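Side-chain contact in peptidase S15/CocE/NonD (Thaumarchaeota archaeon SCGC AB-539-E09, PDB 4PF1), which acts as a serine aminopeptidase of the alpha/beta hydrolase fold, probably removing residues from the amino-terminal end of peptides: residues A206-A211 and R248-I253. Numbering follows the deposited sequence.
Sequences ASLPYA and RGMESI
Ile253 CG2 lies over one face of the Ala211 carbonyl, 3.8 Å from Ala211 O and almost straight above the plane. The Leu208 carbonyl is met at its oxygen end instead: Met250 CE stands 3.4 Å from Leu208 O, displaced modestly from the carbonyl plane.

The thioether reaches this place because the Met250 chain runs out extended at chi2 and then bends at chi3 (69°), turning its methyl toward Leu208 O and the Ala211 methyl. Met250 CE lies 4.0 Å from Ala211 CB, while Met250 SD lies 4.0 Å from Leu208 O and 4.4 Å from Leu208 CD2. In Ile253 the torsion that sets CG2 anti to the backbone N carries this methyl over the Ala211 carbonyl and past the Ala211 methyl, with Ile253 CG2 4.3 Å from Ala211 CB. No hydrogen bond spans the contact, which is buried and held by van der Waals packing.

Tyr212, Trp224 and Trp256 add aromatic surface around Met250, and Phe23 of a second subunit packs on Ile253. The loop, a Schellman motif at Gly249 followed by a type I turn from Met250 to Ile253, links helices 241-247 and 254-261 and docks them on helix 204-215, in the mainly helical insertion between strands 178-184 and 287-292, consistent with the cap of S15 family alpha/beta hydrolases.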
ATOM      1  N   ALA A 206       8.389   7.123  27.045  1.00 17.51           N
ATOM      2  CA  ALA A 206       8.249   8.516  26.631  1.00 17.25           C
ATOM      3  C   ALA A 206       9.239   9.427  27.359  1.00 20.80           C
ATOM      4  O   ALA A 206       9.520  10.524  26.873  1.00 21.26           O
ATOM      5  CB  ALA A 206       6.826   8.992  26.884  1.00 18.00           C
ATOM      6  N   SER A 207       9.775   8.982  28.515  1.00 15.70           N
ATOM      7  CA  SER A 207      10.658   9.820  29.318  1.00 15.17           C
ATOM      8  C   SER A 207      12.150   9.618  29.032  1.00 18.65           C
ATOM      9  O   SER A 207      12.828  10.593  28.713  1.00 18.12           O
ATOM     10  CB  SER A 207      10.389   9.611  30.805  1.00 17.44           C
ATOM     11  OG  SER A 207       9.032   9.875  31.122  1.00 20.93           O
ATOM     12  N   LEU A 208      12.671   8.381  29.199  1.00 15.77           N
ATOM     13  CA  LEU A 208      14.107   8.074  29.077  1.00 15.92           C
ATOM     14  C   LEU A 208      14.719   8.456  27.701  1.00 18.74           C
ATOM     15  O   LEU A 208      15.681   9.224  27.703  1.00 17.44           O
ATOM     16  CB  LEU A 208      14.415   6.602  29.415  1.00 16.40           C
ATOM     17  CG  LEU A 208      14.066   6.127  30.836  1.00 21.95           C
ATOM     18  CD1 LEU A 208      14.423   4.668  31.019  1.00 22.03           C
ATOM     19  CD2 LEU A 208      14.775   6.959  31.891  1.00 25.94           C
ATOM     20  N   PRO A 209      14.199   7.982  26.527  1.00 15.44           N
ATOM     21  CA  PRO A 209      14.815   8.388  25.243  1.00 15.46           C
ATOM     22  C   PRO A 209      14.745   9.898  24.998  1.00 19.39           C
ATOM     23  O   PRO A 209      15.699  10.474  24.475  1.00 19.08           O
ATOM     24  CB  PRO A 209      14.001   7.619  24.193  1.00 17.11           C
ATOM     25  CG  PRO A 209      13.368   6.495  24.942  1.00 21.41           C
ATOM     26  CD  PRO A 209      13.080   7.047  26.302  1.00 16.97           C
ATOM     27  N   TYR A 210      13.632  10.541  25.410  1.00 15.73           N
ATOM     28  CA  TYR A 210      13.420  11.981  25.245  1.00 15.11           C
ATOM     29  C   TYR A 210      14.399  12.798  26.103  1.00 17.93           C
ATOM     30  O   TYR A 210      14.991  13.749  25.594  1.00 16.74           O
ATOM     31  CB  TYR A 210      11.966  12.358  25.568  1.00 15.97           C
ATOM     32  CG  TYR A 210      11.670  13.835  25.432  1.00 17.67           C
ATOM     33  CD1 TYR A 210      11.735  14.683  26.535  1.00 19.44           C
ATOM     34  CD2 TYR A 210      11.286  14.380  24.210  1.00 18.22           C
ATOM     35  CE1 TYR A 210      11.460  16.043  26.417  1.00 19.70           C
ATOM     36  CE2 TYR A 210      10.998  15.739  24.084  1.00 19.01           C
ATOM     37  CZ  TYR A 210      11.084  16.565  25.192  1.00 25.16           C
ATOM     38  OH  TYR A 210      10.797  17.900  25.081  1.00 25.97           O
ATOM     39  N   ALA A 211      14.566  12.437  27.396  1.00 15.18           N
ATOM     40  CA  ALA A 211      15.515  13.129  28.277  1.00 15.30           C
ATOM     41  C   ALA A 211      16.944  12.971  27.745  1.00 18.55           C
ATOM     42  O   ALA A 211      17.701  13.933  27.747  1.00 18.41           O
ATOM     43  CB  ALA A 211      15.414  12.592  29.699  1.00 16.40           C
ATOM     44  N   ARG A 248      22.387   3.278  29.531  1.00 17.30           N
ATOM     45  CA  ARG A 248      22.678   4.338  28.562  1.00 16.73           C
ATOM     46  C   ARG A 248      23.570   5.433  29.172  1.00 21.51           C
ATOM     47  O   ARG A 248      23.912   6.397  28.483  1.00 21.20           O
ATOM     48  CB  ARG A 248      21.365   4.944  28.017  1.00 15.02           C
ATOM     49  CG  ARG A 248      20.914   4.344  26.684  1.00 13.06           C
ATOM     50  CD  ARG A 248      20.421   2.920  26.838  1.00 14.75           C
ATOM     51  NE  ARG A 248      19.814   2.420  25.610  1.00 18.33           N
ATOM     52  CZ  ARG A 248      19.452   1.157  25.423  1.00 25.80           C
ATOM     53  NH1 ARG A 248      19.657   0.253  26.372  1.00 11.63           N
ATOM     54  NH2 ARG A 248      18.896   0.784  24.279  1.00 13.29           N
ATOM     55  N   GLY A 249      23.970   5.240  30.438  1.00 18.65           N
ATOM     56  CA  GLY A 249      24.818   6.169  31.180  1.00 18.89           C
ATOM     57  C   GLY A 249      24.173   7.526  31.379  1.00 22.60           C
ATOM     58  O   GLY A 249      24.766   8.550  31.035  1.00 22.34           O
ATOM     59  N   MET A 250      22.935   7.536  31.916  1.00 18.76           N
ATOM     60  CA  MET A 250      22.132   8.751  32.093  1.00 18.39           C
ATOM     61  C   MET A 250      22.261   9.364  33.493  1.00 22.44           C
ATOM     62  O   MET A 250      21.479  10.258  33.838  1.00 22.29           O
ATOM     63  CB  MET A 250      20.651   8.452  31.794  1.00 20.18           C
ATOM     64  CG  MET A 250      20.382   8.143  30.341  1.00 23.30           C
ATOM     65  SD  MET A 250      18.637   7.860  29.985  1.00 26.82           S
ATOM     66  CE  MET A 250      17.979   9.518  30.215  1.00 23.50           C
ATOM     67  N   GLU A 251      23.262   8.926  34.280  1.00 19.56           N
ATOM     68  CA  GLU A 251      23.495   9.418  35.643  1.00 20.32           C
ATOM     69  C   GLU A 251      23.763  10.937  35.695  1.00 23.95           C
ATOM     70  O   GLU A 251      23.413  11.571  36.689  1.00 23.48           O
ATOM     71  CB  GLU A 251      24.659   8.660  36.309  1.00 22.36           C
ATOM     72  CG  GLU A 251      24.317   7.228  36.697  1.00 30.76           C
ATOM     73  CD  GLU A 251      24.521   6.169  35.624  1.00 41.74           C
ATOM     74  OE1 GLU A 251      24.747   6.537  34.448  1.00 29.11           O
ATOM     75  OE2 GLU A 251      24.459   4.967  35.964  1.00 30.61           O
ATOM     76  N   SER A 252      24.348  11.513  34.619  1.00 21.05           N
ATOM     77  CA  SER A 252      24.689  12.942  34.534  1.00 21.34           C
ATOM     78  C   SER A 252      23.588  13.797  33.850  1.00 24.80           C
ATOM     79  O   SER A 252      23.692  15.029  33.846  1.00 24.93           O
ATOM     80  CB  SER A 252      26.016  13.125  33.800  1.00 25.54           C
ATOM     81  OG  SER A 252      25.936  12.648  32.466  1.00 35.13           O
ATOM     82  N   ILE A 253      22.550  13.154  33.274  1.00 20.08           N
ATOM     83  CA  ILE A 253      21.443  13.872  32.620  1.00 19.00           C
ATOM     84  C   ILE A 253      20.480  14.376  33.718  1.00 22.08           C
ATOM     85  O   ILE A 253      19.936  13.579  34.484  1.00 21.51           O
ATOM     86  CB  ILE A 253      20.757  12.995  31.529  1.00 21.20           C
ATOM     87  CG1 ILE A 253      21.675  12.874  30.284  1.00 21.19           C
ATOM     88  CG2 ILE A 253      19.374  13.553  31.138  1.00 21.55           C
ATOM     89  CD1 ILE A 253      21.510  11.617  29.490  1.00 26.00           C
TER